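Long-range contacts in exopolysaccharide biosynthesis protein (Pantoea stewartii subsp. stewartii DC283, PDB 6TGF), which modifies the glycan matrix of the bacterial biofilm, probably as a hydrolase, using a parallel beta-helix fold like that of bacteriophage tailspikes: residues B[74-79]-B[125-130]; B[171-176]-B[191-196]; B[375-380]-B[399-404]; B[420-425]-B[444-449]; B[566-571]-B[609-614]. All blocks are in the same frame, centred on the assembly; numbering follows the deposited sequence.

Contact 1 of 5, residues B[74-79]-B[125-130]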
# COMPACT_ATOMS: atom_id res chain seq x y z
N GLY B 74 66.68 7.98 13.54
CA GLY B 74 67.21 7.92 14.92
C GLY B 74 66.46 6.92 15.78
O GLY B 74 65.45 6.36 15.30
N ARG B 75 66.93 6.72 17.01
CA ARG B 75 66.32 5.80 18.01
C ARG B 75 64.91 6.29 18.35
O ARG B 75 64.72 7.51 18.48
CB ARG B 75 67.16 5.74 19.29
CG ARG B 75 66.74 4.63 20.24
CD ARG B 75 67.32 4.77 21.64
NE ARG B 75 68.43 5.72 21.69
CZ ARG B 75 68.38 6.93 22.22
NH1 ARG B 75 67.27 7.39 22.77
NH2 ARG B 75 69.46 7.70 22.19
N ALA B 76 63.96 5.35 18.49
CA ALA B 76 62.56 5.63 18.89
C ALA B 76 62.56 6.33 20.26
O ALA B 76 63.14 5.77 21.21
CB ALA B 76 61.77 4.34 18.92
N GLY B 77 61.94 7.52 20.33
CA GLY B 77 61.77 8.31 21.56
C GLY B 77 62.72 9.50 21.64
O GLY B 77 62.75 10.14 22.71
N SER B 78 63.45 9.80 20.56
CA SER B 78 64.49 10.87 20.51
C SER B 78 64.30 11.75 19.27
O SER B 78 63.62 11.31 18.32
CB SER B 78 65.87 10.27 20.52
OG SER B 78 66.15 9.61 19.29
N ASP B 79 64.88 12.96 19.28
CA ASP B 79 65.10 13.79 18.07
C ASP B 79 66.28 13.17 17.31
O ASP B 79 67.40 13.20 17.84
CB ASP B 79 65.35 15.26 18.43
CG ASP B 79 65.58 16.17 17.23
OD1 ASP B 79 65.47 15.68 16.09
OD2 ASP B 79 65.87 17.36 17.45
N ASN B 125 65.68 -0.29 11.78
CA ASN B 125 64.71 -0.73 12.82
C ASN B 125 63.35 -0.15 12.47
O ASN B 125 63.23 1.06 12.29
CB ASN B 125 65.17 -0.30 14.22
CG ASN B 125 64.42 -0.99 15.34
OD1 ASN B 125 63.24 -1.31 15.21
ND2 ASN B 125 65.09 -1.21 16.46
N PRO B 126 62.28 -0.97 12.35
CA PRO B 126 60.93 -0.45 12.12
C PRO B 126 60.52 0.55 13.21
O PRO B 126 59.81 1.49 12.91
CB PRO B 126 60.02 -1.69 12.12
CG PRO B 126 60.86 -2.78 12.76
CD PRO B 126 62.29 -2.44 12.41
N SER B 127 60.98 0.32 14.44
CA SER B 127 60.89 1.28 15.58
C SER B 127 62.05 2.28 15.46
O SER B 127 63.20 1.89 15.74
CB SER B 127 60.91 0.56 16.90
OG SER B 127 60.59 1.45 17.96
N HIS B 128 61.75 3.52 15.04
CA HIS B 128 62.76 4.59 14.83
C HIS B 128 62.10 5.97 14.89
O HIS B 128 60.91 6.08 14.54
CB HIS B 128 63.49 4.38 13.50
CG HIS B 128 62.62 4.51 12.29
ND1 HIS B 128 61.98 3.42 11.73
CD2 HIS B 128 62.28 5.58 11.54
CE1 HIS B 128 61.28 3.81 10.69
NE2 HIS B 128 61.45 5.13 10.55
N ALA B 129 62.86 6.98 15.32
CA ALA B 129 62.58 8.41 15.13
C ALA B 129 63.00 8.79 13.70
O ALA B 129 63.96 8.19 13.19
CB ALA B 129 63.32 9.24 16.15
N MET B 130 62.30 9.75 13.09
CA MET B 130 62.61 10.25 11.73
C MET B 130 62.47 11.78 11.71
O MET B 130 61.45 12.29 12.20
CB MET B 130 61.67 9.64 10.69
CG MET B 130 62.12 9.87 9.26
SD MET B 130 60.89 9.32 8.05
CE MET B 130 61.34 7.60 7.89
O HOH W 1 64.85 2.69 17.71
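Ala-129 N donates to Gly-74 O over 2.7 Å, the shortest polar bond between residues 74-79 and 125-130, and Gly-74 N answers with a bond to Ala-129 O at 2.8 Å. This reciprocal exchange identifies an antiparallel hydrogen-bonded pair. Beyond it direct pairing stops although the chains stay close, and a water joins Ala-76 N, from which it accepts (2.9 Å), to Ser-127 O, to which it donates (2.7 Å).

Among the side chains, the methyl CB of Ala-129 lies against the carbonyl oxygens of the two end residues of the type II turn, Arg-75 O and Ser-78 O. Ser-78 OG donates to Arg-75 O at 2.7 Å and so ties the turn together, while Gly-77 supplies the positive phi (104°) that such a turn needs. The opposing chain is shaped by an Asx turn, Asn-125 OD1 accepting from Ser-127 N. With chi1 at 65°, the His-128 ring folds back so that ND1 donates to Asn-125 O at 2.7 Å, in the carbonyl plane but bent at the hydrogen.

The pair lies where strand 69-74 ends beside the start of strand 129-134, the central strands of a four-stranded antiparallel sheet in the head-binding region; His-128 also packs on Ile-50 of strand 48-51, which belongs to the neighbouring sheet.

Contact 2 of 5, residues B[171-176]-B[191-196]. With EDO (1,2-ethanediol), chain C.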
# COMPACT_ATOMS: atom_id res chain seq x y z
N PRO B 171 48.29 5.51 -7.50
CA PRO B 171 47.36 5.21 -8.59
C PRO B 171 46.43 4.00 -8.40
O PRO B 171 45.32 4.06 -8.90
CB PRO B 171 48.30 4.98 -9.79
CG PRO B 171 49.59 4.50 -9.18
CD PRO B 171 49.68 5.18 -7.83
N SER B 172 46.88 2.95 -7.69
CA SER B 172 46.14 1.67 -7.53
C SER B 172 46.39 1.06 -6.14
O SER B 172 47.35 1.50 -5.48
CB SER B 172 46.52 0.70 -8.61
OG SER B 172 47.90 0.36 -8.53
N VAL B 173 45.57 0.09 -5.72
CA VAL B 173 45.73 -0.62 -4.42
C VAL B 173 46.97 -1.52 -4.52
O VAL B 173 47.65 -1.70 -3.49
CB VAL B 173 44.49 -1.43 -3.98
CG1 VAL B 173 43.22 -0.60 -4.01
CG2 VAL B 173 44.30 -2.70 -4.78
N ASP B 174 47.23 -2.07 -5.71
CA ASP B 174 48.47 -2.83 -6.04
C ASP B 174 49.68 -2.03 -5.55
O ASP B 174 50.54 -2.62 -4.86
CB ASP B 174 48.57 -3.13 -7.54
CG ASP B 174 47.64 -4.22 -8.04
OD1 ASP B 174 46.94 -4.84 -7.21
OD2 ASP B 174 47.61 -4.44 -9.27
N ASP B 175 49.73 -0.74 -5.88
CA ASP B 175 50.83 0.19 -5.50
C ASP B 175 50.69 0.57 -4.02
O ASP B 175 51.74 0.74 -3.36
CB ASP B 175 50.85 1.42 -6.41
CG ASP B 175 51.28 1.11 -7.83
OD1 ASP B 175 52.40 0.60 -8.01
OD2 ASP B 175 50.48 1.36 -8.76
N LEU B 176 49.46 0.69 -3.51
CA LEU B 176 49.16 1.04 -2.09
C LEU B 176 49.69 -0.06 -1.16
O LEU B 176 50.26 0.29 -0.11
CB LEU B 176 47.65 1.23 -1.91
CG LEU B 176 47.21 1.73 -0.53
CD1 LEU B 176 47.72 3.14 -0.27
CD2 LEU B 176 45.70 1.67 -0.40
N LYS B 191 43.98 7.42 -6.03
CA LYS B 191 43.27 7.94 -7.23
C LYS B 191 42.09 7.01 -7.57
O LYS B 191 40.99 7.53 -7.83
CB LYS B 191 44.23 8.07 -8.42
CG LYS B 191 43.62 8.68 -9.68
CD LYS B 191 44.40 8.37 -10.94
CE LYS B 191 43.52 8.18 -12.16
NZ LYS B 191 42.81 6.88 -12.13
N SER B 192 42.34 5.70 -7.57
CA SER B 192 41.31 4.66 -7.85
C SER B 192 41.80 3.29 -7.36
O SER B 192 43.01 3.15 -7.10
CB SER B 192 40.96 4.63 -9.31
OG SER B 192 41.35 3.41 -9.92
N TRP B 193 40.88 2.33 -7.25
CA TRP B 193 41.17 0.92 -6.88
C TRP B 193 42.09 0.30 -7.94
O TRP B 193 43.22 -0.10 -7.59
CB TRP B 193 39.87 0.12 -6.71
CG TRP B 193 39.97 -1.02 -5.74
CD1 TRP B 193 39.43 -1.07 -4.49
CD2 TRP B 193 40.63 -2.28 -5.95
NE1 TRP B 193 39.71 -2.27 -3.90
CE2 TRP B 193 40.45 -3.04 -4.77
CE3 TRP B 193 41.35 -2.85 -7.01
CZ2 TRP B 193 40.96 -4.33 -4.62
CZ3 TRP B 193 41.86 -4.12 -6.86
CH2 TRP B 193 41.67 -4.85 -5.68
N HIS B 194 41.62 0.25 -9.19
CA HIS B 194 42.34 -0.28 -10.37
C HIS B 194 43.04 0.86 -11.11
O HIS B 194 42.52 1.97 -11.16
CB HIS B 194 41.37 -1.03 -11.30
CG HIS B 194 40.80 -2.27 -10.70
ND1 HIS B 194 41.55 -3.42 -10.55
CD2 HIS B 194 39.57 -2.54 -10.22
CE1 HIS B 194 40.80 -4.35 -10.00
NE2 HIS B 194 39.58 -3.84 -9.79
N PRO B 195 44.22 0.63 -11.73
CA PRO B 195 44.93 1.69 -12.45
C PRO B 195 44.09 2.35 -13.55
O PRO B 195 43.67 1.66 -14.46
CB PRO B 195 46.15 0.98 -13.06
CG PRO B 195 46.33 -0.27 -12.22
CD PRO B 195 44.94 -0.65 -11.77
N GLY B 196 43.85 3.66 -13.42
CA GLY B 196 43.34 4.54 -14.49
C GLY B 196 41.83 4.44 -14.71
O GLY B 196 41.39 4.85 -15.81
C1 EDO C . 44.52 -4.00 -11.84
O1 EDO C . 44.82 -4.47 -10.54
C2 EDO C . 44.09 -5.07 -12.78
O2 EDO C . 43.48 -6.17 -12.15
O HOH W 2 45.43 5.08 -11.51
O HOH W 3 45.04 -2.51 -8.18
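Val-173 N donates to Trp-193 O at 3.0 Å, 163° at the hydrogen and in the carbonyl plane, joining the first turn of helix 173-176 to the loop that follows strand 187-190. The setting is an N-capped helix start: Ser-172 occupies the N-cap, and Asp-175 N makes a weak bond to its OG. That hydroxyl in turn donates to Asp-175 OD2 (2.8 Å), which it meets from above the carboxylate plane.

Weaker C-H contacts accompany the Val-173 bond, Ser-172 CA facing both Ser-192 O and Trp-193 O.

Apolar contact centres on the indole. Val-173 CG2 stands 3.4 Å from the centroid of the six-membered ring of Trp-193, 9° off its normal, a CH-pi contact over the face. CG1 of the same valine lies nearer the five-membered ring, so the two methyls span the bicycle. Trp-193 NE1 is held by Gln-215 O, and Phe-219 of strand 218-221 meets the indole with steeply inclined planes. Further along, Ser-172 CB packs on Pro-195 CG.

Waters complete the junction. The Lys-191 chain, bent at chi3 and chi4, brings NZ to a water (3.2 Å) that also accepts from Gly-196 N (2.9 Å) and donates to Pro-171 O. Another water donates to Trp-193 O and accepts weakly from Asp-174 N. Beside the helix start, a 1,2-ethanediol, probably from the crystallisation liquor, donates from O1 to Asp-174 OD2 at 3.1 Å.

Contact 3 of 5, residues B[375-380]-B[399-404]. With EDO (1,2-ethanediol), chain L.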
# COMPACT_ATOMS: atom_id res chain seq x y z
N LEU B 375 12.73 -19.36 -2.03
CA LEU B 375 12.62 -19.12 -0.57
C LEU B 375 12.20 -20.42 0.13
O LEU B 375 11.56 -21.27 -0.52
CB LEU B 375 11.61 -18.00 -0.31
CG LEU B 375 11.85 -16.70 -1.09
CD1 LEU B 375 10.76 -15.68 -0.78
CD2 LEU B 375 13.22 -16.13 -0.79
N LEU B 376 12.55 -20.56 1.42
CA LEU B 376 12.29 -21.78 2.23
C LEU B 376 11.74 -21.38 3.60
O LEU B 376 12.29 -20.45 4.22
CB LEU B 376 13.60 -22.56 2.37
CG LEU B 376 13.49 -23.93 3.04
CD1 LEU B 376 12.61 -24.87 2.23
CD2 LEU B 376 14.87 -24.54 3.24
N ASP B 377 10.68 -22.06 4.06
CA ASP B 377 10.05 -21.87 5.39
C ASP B 377 9.82 -20.37 5.63
O ASP B 377 10.23 -19.86 6.69
CB ASP B 377 10.91 -22.49 6.49
CG ASP B 377 11.12 -23.99 6.35
OD1 ASP B 377 10.24 -24.65 5.77
OD2 ASP B 377 12.16 -24.48 6.83
N THR B 378 9.18 -19.70 4.67
CA THR B 378 8.91 -18.24 4.70
C THR B 378 7.97 -17.91 5.86
O THR B 378 6.92 -18.58 5.98
CB THR B 378 8.33 -17.77 3.36
OG1 THR B 378 9.30 -18.05 2.34
CG2 THR B 378 7.99 -16.30 3.35
N LEU B 379 8.34 -16.93 6.69
CA LEU B 379 7.51 -16.39 7.80
C LEU B 379 6.84 -15.08 7.36
O LEU B 379 5.76 -14.77 7.89
CB LEU B 379 8.40 -16.16 9.03
CG LEU B 379 8.87 -17.43 9.74
CD1 LEU B 379 9.83 -17.09 10.86
CD2 LEU B 379 7.69 -18.24 10.27
N ASP B 380 7.47 -14.34 6.44
CA ASP B 380 6.98 -13.05 5.90
C ASP B 380 7.76 -12.72 4.62
O ASP B 380 9.00 -12.68 4.68
CB ASP B 380 7.11 -11.93 6.94
CG ASP B 380 6.48 -10.61 6.54
OD1 ASP B 380 5.23 -10.55 6.50
OD2 ASP B 380 7.23 -9.66 6.26
N GLY B 399 9.15 -22.87 -0.99
CA GLY B 399 8.89 -24.23 -0.50
C GLY B 399 9.09 -24.33 1.00
O GLY B 399 9.23 -23.28 1.65
N TRP B 400 9.11 -25.56 1.53
CA TRP B 400 9.22 -25.86 2.99
C TRP B 400 10.12 -27.08 3.20
O TRP B 400 10.35 -27.82 2.23
CB TRP B 400 7.82 -26.07 3.59
CG TRP B 400 7.02 -27.11 2.87
CD1 TRP B 400 7.02 -28.45 3.10
CD2 TRP B 400 6.10 -26.88 1.79
NE1 TRP B 400 6.16 -29.08 2.24
CE2 TRP B 400 5.58 -28.14 1.42
CE3 TRP B 400 5.66 -25.75 1.10
CZ2 TRP B 400 4.65 -28.29 0.40
CZ3 TRP B 400 4.73 -25.90 0.09
CH2 TRP B 400 4.24 -27.15 -0.26
N SER B 401 10.60 -27.27 4.43
CA SER B 401 11.61 -28.30 4.81
C SER B 401 10.95 -29.56 5.37
O SER B 401 11.40 -30.66 5.01
CB SER B 401 12.62 -27.73 5.77
OG SER B 401 12.00 -26.87 6.71
N GLY B 402 9.94 -29.41 6.23
CA GLY B 402 9.31 -30.51 6.98
C GLY B 402 8.55 -31.47 6.07
O GLY B 402 7.65 -31.00 5.34
N GLN B 403 8.90 -32.75 6.12
CA GLN B 403 8.25 -33.83 5.34
C GLN B 403 6.87 -34.14 5.95
O GLN B 403 5.91 -34.30 5.17
CB GLN B 403 9.13 -35.08 5.29
CG GLN B 403 10.19 -35.04 4.21
CD GLN B 403 11.24 -33.98 4.46
OE1 GLN B 403 11.92 -33.98 5.48
NE2 GLN B 403 11.38 -33.06 3.52
N LYS B 404 6.79 -34.19 7.28
CA LYS B 404 5.54 -34.53 8.01
C LYS B 404 4.65 -33.29 8.07
O LYS B 404 5.16 -32.17 7.88
CB LYS B 404 5.87 -35.08 9.40
CG LYS B 404 5.73 -34.11 10.57
CD LYS B 404 5.44 -34.79 11.89
CE LYS B 404 4.26 -35.75 11.81
NZ LYS B 404 4.05 -36.48 13.07
C1 EDO L . 5.61 -13.31 11.92
O1 EDO L . 5.26 -12.31 10.98
C2 EDO L . 4.77 -14.52 11.81
O2 EDO L . 4.64 -15.01 10.49
O HOH W 4 8.58 -20.71 2.03
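Gly-399 N donates to Leu-375 O at 2.9 Å and Asp-377 N to Gly-399 O at 3.1 Å, so the N and O of Gly-399 bond to the residues either side of Leu-376, the pattern of a parallel bridge, with Leu-376 CA and Gly-399 CA 5.0 Å apart. This is the close part of the contact. A water is the second donor to Gly-399 O (2.7 Å) and accepts from the buried Thr-378 N (2.9 Å). Leu-376, CG anti to its N (chi1 -173°), lays CD1 against the backbone of Trp-400.

Next to it, the Asp-377 carboxylate receives the departing chain. Its OD1 accepts Ser-401 N at 3.0 Å on the syn side, 19° out of the carboxylate plane, and OD2 takes the Ser-401 hydroxyl in a bond modelled too short for its length to be trusted. A positive phi at Asp-377 interrupts the strand, and its side chain also packs on Trp-408.

The loose, more exposed side is Gly-402 to Lys-404: here the second segment leaves the first altogether, ending in the poorly ordered Lys-404, while the first turns a corner at Leu-379.

Strands 373-378 and 396-399, pairing in parallel one coil apart, are characteristic of a parallel beta-helix.

Contact 4 of 5, residues B[420-425]-B[444-449]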
# COMPACT_ATOMS: atom_id res chain seq x y z
N ASN B 420 4.16 -7.29 -12.94
CA ASN B 420 3.80 -7.52 -14.36
C ASN B 420 4.73 -8.60 -14.94
O ASN B 420 5.93 -8.33 -15.07
CB ASN B 420 3.83 -6.22 -15.16
CG ASN B 420 3.47 -6.40 -16.61
OD1 ASN B 420 4.33 -6.69 -17.44
ND2 ASN B 420 2.20 -6.22 -16.94
N ALA B 421 4.17 -9.78 -15.25
CA ALA B 421 4.88 -10.91 -15.89
C ALA B 421 4.43 -11.02 -17.36
O ALA B 421 3.22 -11.17 -17.59
CB ALA B 421 4.60 -12.19 -15.14
N GLN B 422 5.38 -10.94 -18.30
CA GLN B 422 5.13 -10.95 -19.77
C GLN B 422 5.89 -12.10 -20.42
O GLN B 422 7.10 -12.25 -20.14
CB GLN B 422 5.56 -9.63 -20.40
CG GLN B 422 4.79 -8.41 -19.91
CD GLN B 422 3.38 -8.33 -20.45
OE1 GLN B 422 3.11 -8.65 -21.61
NE2 GLN B 422 2.46 -7.88 -19.61
N HIS B 423 5.20 -12.88 -21.27
CA HIS B 423 5.78 -13.84 -22.24
C HIS B 423 6.70 -14.86 -21.55
O HIS B 423 7.72 -15.24 -22.16
CB HIS B 423 6.50 -13.08 -23.37
CG HIS B 423 5.58 -12.27 -24.21
ND1 HIS B 423 4.69 -12.85 -25.09
CD2 HIS B 423 5.41 -10.94 -24.32
CE1 HIS B 423 4.00 -11.91 -25.71
NE2 HIS B 423 4.43 -10.72 -25.25
N CYS B 424 6.35 -15.30 -20.33
CA CYS B 424 7.08 -16.33 -19.55
C CYS B 424 6.57 -17.72 -19.93
O CYS B 424 5.35 -17.95 -19.78
CB CYS B 424 6.95 -16.09 -18.05
SG CYS B 424 7.73 -14.55 -17.50
N LYS B 425 7.45 -18.60 -20.40
CA LYS B 425 7.09 -19.90 -21.02
C LYS B 425 8.03 -21.01 -20.54
O LYS B 425 9.24 -20.92 -20.82
CB LYS B 425 7.15 -19.79 -22.55
CG LYS B 425 5.83 -19.42 -23.22
CD LYS B 425 5.78 -18.04 -23.83
CE LYS B 425 4.54 -17.82 -24.67
NZ LYS B 425 4.38 -16.40 -25.06
N TRP B 444 -0.42 -8.07 -13.03
CA TRP B 444 -0.72 -8.49 -14.43
C TRP B 444 0.19 -9.66 -14.82
O TRP B 444 1.41 -9.55 -14.63
CB TRP B 444 -0.57 -7.31 -15.39
CG TRP B 444 -1.61 -6.25 -15.24
CD1 TRP B 444 -1.71 -5.34 -14.23
CD2 TRP B 444 -2.68 -5.95 -16.15
NE1 TRP B 444 -2.78 -4.51 -14.43
CE2 TRP B 444 -3.40 -4.86 -15.61
CE3 TRP B 444 -3.11 -6.50 -17.37
CZ2 TRP B 444 -4.51 -4.31 -16.24
CZ3 TRP B 444 -4.22 -5.95 -17.99
CH2 TRP B 444 -4.91 -4.88 -17.43
N ILE B 445 -0.40 -10.75 -15.32
CA ILE B 445 0.33 -11.89 -15.95
C ILE B 445 -0.24 -12.08 -17.36
O ILE B 445 -1.37 -12.58 -17.48
CB ILE B 445 0.23 -13.17 -15.09
CG1 ILE B 445 0.75 -12.94 -13.67
CG2 ILE B 445 0.94 -14.33 -15.77
CD1 ILE B 445 0.38 -14.03 -12.69
N GLU B 446 0.52 -11.68 -18.38
CA GLU B 446 0.07 -11.64 -19.80
C GLU B 446 0.97 -12.55 -20.64
O GLU B 446 2.20 -12.47 -20.49
CB GLU B 446 0.11 -10.21 -20.33
CG GLU B 446 -0.43 -9.18 -19.35
CD GLU B 446 -0.71 -7.83 -19.98
OE1 GLU B 446 -1.63 -7.75 -20.82
OE2 GLU B 446 -0.01 -6.86 -19.63
N HIS B 447 0.36 -13.38 -21.49
CA HIS B 447 1.04 -14.23 -22.52
C HIS B 447 2.02 -15.20 -21.85
O HIS B 447 3.00 -15.60 -22.51
CB HIS B 447 1.72 -13.33 -23.56
CG HIS B 447 0.94 -12.12 -23.92
ND1 HIS B 447 -0.21 -12.17 -24.69
CD2 HIS B 447 1.12 -10.81 -23.62
CE1 HIS B 447 -0.70 -10.96 -24.85
NE2 HIS B 447 0.10 -10.10 -24.20
N CYS B 448 1.76 -15.58 -20.59
CA CYS B 448 2.58 -16.54 -19.80
C CYS B 448 1.88 -17.91 -19.79
O CYS B 448 0.68 -17.95 -19.48
CB CYS B 448 2.79 -16.05 -18.37
SG CYS B 448 3.70 -14.49 -18.26
N ASP B 449 2.61 -18.98 -20.12
CA ASP B 449 2.06 -20.35 -20.28
C ASP B 449 1.46 -20.83 -18.95
O ASP B 449 0.36 -21.41 -18.98
CB ASP B 449 3.12 -21.34 -20.78
CG ASP B 449 3.28 -21.34 -22.29
OD1 ASP B 449 2.74 -20.43 -22.95
OD2 ASP B 449 3.96 -22.27 -22.80
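Two successive coils of the parallel beta-helix stack here in exact register, the axes of strands 420-422 and 444-446 lying 4.6 Å apart at 5°. Ala-421 N donates to Trp-444 O (2.8 Å), Glu-446 N to Ala-421 O (2.9 Å) and His-423 N to Glu-446 O (3.1 Å). Both chains then turn with positive phi, at His-423 and His-447, and pairing resumes with Asp-449 N on Cys-424 O.

Histidine lies beside histidine and cysteine beside cysteine. The imidazoles of His-423 and His-447 are near parallel, at 11°, but slid apart with centroids 4.7 Å from each other, so the CB of His-447 rather than its ring lies over the face of His-423. His-447 ND1 is held by Asp-468. Cys-424 N points at Cys-448 SG (3.5 Å), a straight hydrogen bond to sulfur. Alongside Glu-446, the bent chain of Gln-422 brings NE2 to OE2 at 2.7 Å, from above a carboxylate plane turned 82° from the amide; NE2 also donates to Asn-420 OD1. Lys-425 NZ reaches past Asp-449 to His-447 O at 3.0 Å.

In-register stacking of equivalent positions on adjacent coils, some of them like residues, is characteristic of parallel beta-helices, the tailspike-like fold of this protein.

Contact 5 of 5, residues B[566-571]-B[609-614]. With EDO (1,2-ethanediol), chain D.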
# COMPACT_ATOMS: atom_id res chain seq x y z
N GLN B 566 -47.55 -5.88 1.66
CA GLN B 566 -49.03 -6.10 1.64
C GLN B 566 -49.77 -4.82 1.24
O GLN B 566 -49.17 -3.73 1.29
CB GLN B 566 -49.50 -6.59 3.01
CG GLN B 566 -49.41 -5.54 4.10
CD GLN B 566 -50.29 -5.89 5.28
OE1 GLN B 566 -49.93 -6.70 6.13
NE2 GLN B 566 -51.46 -5.28 5.34
N SER B 567 -51.05 -4.98 0.88
CA SER B 567 -52.04 -3.89 0.67
C SER B 567 -52.73 -3.58 2.01
O SER B 567 -52.88 -4.51 2.83
CB SER B 567 -53.04 -4.27 -0.39
OG SER B 567 -54.12 -3.34 -0.44
N GLN B 568 -53.13 -2.32 2.20
CA GLN B 568 -53.72 -1.78 3.46
C GLN B 568 -52.63 -1.66 4.53
O GLN B 568 -51.66 -2.43 4.48
CB GLN B 568 -54.87 -2.65 3.98
CG GLN B 568 -55.91 -3.02 2.93
CD GLN B 568 -56.64 -1.83 2.37
OE1 GLN B 568 -56.73 -0.77 3.00
NE2 GLN B 568 -57.18 -1.98 1.17
N PHE B 569 -52.80 -0.72 5.46
CA PHE B 569 -51.99 -0.57 6.70
C PHE B 569 -52.85 0.04 7.82
O PHE B 569 -52.28 0.68 8.72
CB PHE B 569 -50.74 0.26 6.42
CG PHE B 569 -51.01 1.58 5.74
CD1 PHE B 569 -51.08 1.67 4.36
CD2 PHE B 569 -51.21 2.73 6.49
CE1 PHE B 569 -51.33 2.88 3.74
CE2 PHE B 569 -51.46 3.95 5.86
CZ PHE B 569 -51.53 4.02 4.49
N ASN B 570 -54.17 -0.17 7.76
CA ASN B 570 -55.14 0.30 8.78
C ASN B 570 -55.07 -0.66 9.98
O ASN B 570 -54.80 -1.86 9.76
CB ASN B 570 -56.55 0.43 8.22
CG ASN B 570 -57.09 -0.86 7.63
OD1 ASN B 570 -57.06 -1.05 6.41
ND2 ASN B 570 -57.56 -1.76 8.48
N ASN B 571 -55.31 -0.14 11.19
CA ASN B 571 -55.29 -0.92 12.46
C ASN B 571 -56.51 -1.84 12.52
O ASN B 571 -57.37 -1.76 11.62
CB ASN B 571 -55.23 0.01 13.68
CG ASN B 571 -53.84 0.56 13.93
OD1 ASN B 571 -53.58 1.73 13.65
ND2 ASN B 571 -52.95 -0.27 14.44
N GLU B 609 -50.25 -14.19 -1.31
CA GLU B 609 -50.42 -14.56 0.12
C GLU B 609 -51.04 -13.37 0.87
O GLU B 609 -50.82 -12.22 0.43
CB GLU B 609 -49.08 -14.94 0.75
CG GLU B 609 -48.61 -16.34 0.41
CD GLU B 609 -47.33 -16.76 1.12
OE1 GLU B 609 -46.96 -16.10 2.12
OE2 GLU B 609 -46.71 -17.74 0.68
N GLY B 610 -51.77 -13.65 1.95
CA GLY B 610 -52.37 -12.65 2.85
C GLY B 610 -53.05 -11.53 2.09
O GLY B 610 -53.80 -11.82 1.14
N SER B 611 -52.79 -10.28 2.49
CA SER B 611 -53.33 -9.05 1.85
C SER B 611 -52.43 -8.65 0.67
O SER B 611 -51.54 -7.80 0.86
CB SER B 611 -53.47 -7.94 2.86
OG SER B 611 -54.04 -6.78 2.27
N SER B 612 -52.65 -9.27 -0.49
CA SER B 612 -51.79 -9.17 -1.71
C SER B 612 -51.49 -7.71 -2.04
O SER B 612 -52.39 -6.88 -2.02
CB SER B 612 -52.43 -9.87 -2.88
OG SER B 612 -51.58 -9.82 -4.02
N PRO B 613 -50.22 -7.36 -2.36
CA PRO B 613 -49.89 -6.03 -2.87
C PRO B 613 -50.20 -5.86 -4.37
O PRO B 613 -50.15 -4.74 -4.83
CB PRO B 613 -48.39 -5.93 -2.60
CG PRO B 613 -47.89 -7.35 -2.73
CD PRO B 613 -49.03 -8.22 -2.23
N VAL B 614 -50.50 -6.96 -5.07
CA VAL B 614 -50.72 -7.00 -6.55
C VAL B 614 -52.14 -7.51 -6.83
O VAL B 614 -52.56 -8.49 -6.18
CB VAL B 614 -49.66 -7.88 -7.23
CG1 VAL B 614 -49.92 -8.06 -8.72
CG2 VAL B 614 -48.25 -7.33 -7.01
C1 EDO D . -56.09 3.91 4.91
O1 EDO D . -55.47 4.78 3.99
C2 EDO D . -56.30 2.54 4.38
O2 EDO D . -55.44 1.55 4.92
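Ser-611 OG donates to Ser-567 O at 2.6 Å, and Ser-567 N donates to Ser-611 O at 2.9 Å (162° at the hydrogen), a reciprocal serine pairing in a region built of two five-stranded antiparallel sheets. Residues 611-613 connect strand 602-610 of one sheet to strand 614-620 of the other, and the loop after strand 558-564 docks on this crossing. Ser-567 CB packs on Ser-612 O, and Gln-566 CB against Ser-611 O.

The first torsion of Ser-611, OG opposite the backbone N (chi1 -177°), delivers the hydroxyl to the loop. The oxygen it meets is doubly held: Gln-566 NE2 donates to Ser-567 O at 3.0 Å from the face opposite to Ser-611 OG, each donor standing more than 40° out of the carbonyl plane. The same NE2 donates to Gln-568 O, also at 3.0 Å, so one amide ties two successive carbonyls of the loop.

Further out, Gly-588 N holds Gln-566 OE1, fixing which way that amide is turned, and Ser-567 OG hydrogen-bonds to Gly-635 O. The subunit interface adjoins: Glu-609 pairs antiparallel with a strand of the second subunit, and Gly-610 O receives His-683 NE2 of that chain. Within the same connection, Ser-612 OG donates to Val-614 O at 2.7 Å, in the carbonyl plane and on a lone pair.

In the fold
Read from the N terminus, the five contacts follow in series; none nests within or crosses another. Contact 1 closes the excursion between two central strands of the head-binding sheet. Contact 2, its centre about 30 Å away, brings the helix after strand 168-170 against the loop after strand 187-190. Contacts 3 and 4 lie in the central beta-helix, their centres about 26 Å apart; each closes a single coil, contact 3 in the sheet of strands 373-378 and 396-399, contact 4 in that of 414-422 and 443-446. Contact 5, about 117 Å from contact 1 between centres and across the chain's centre from it, closes the span holding strands 589-597 and 602-610, joining a loop to a sheet-to-sheet crossing beside another subunit.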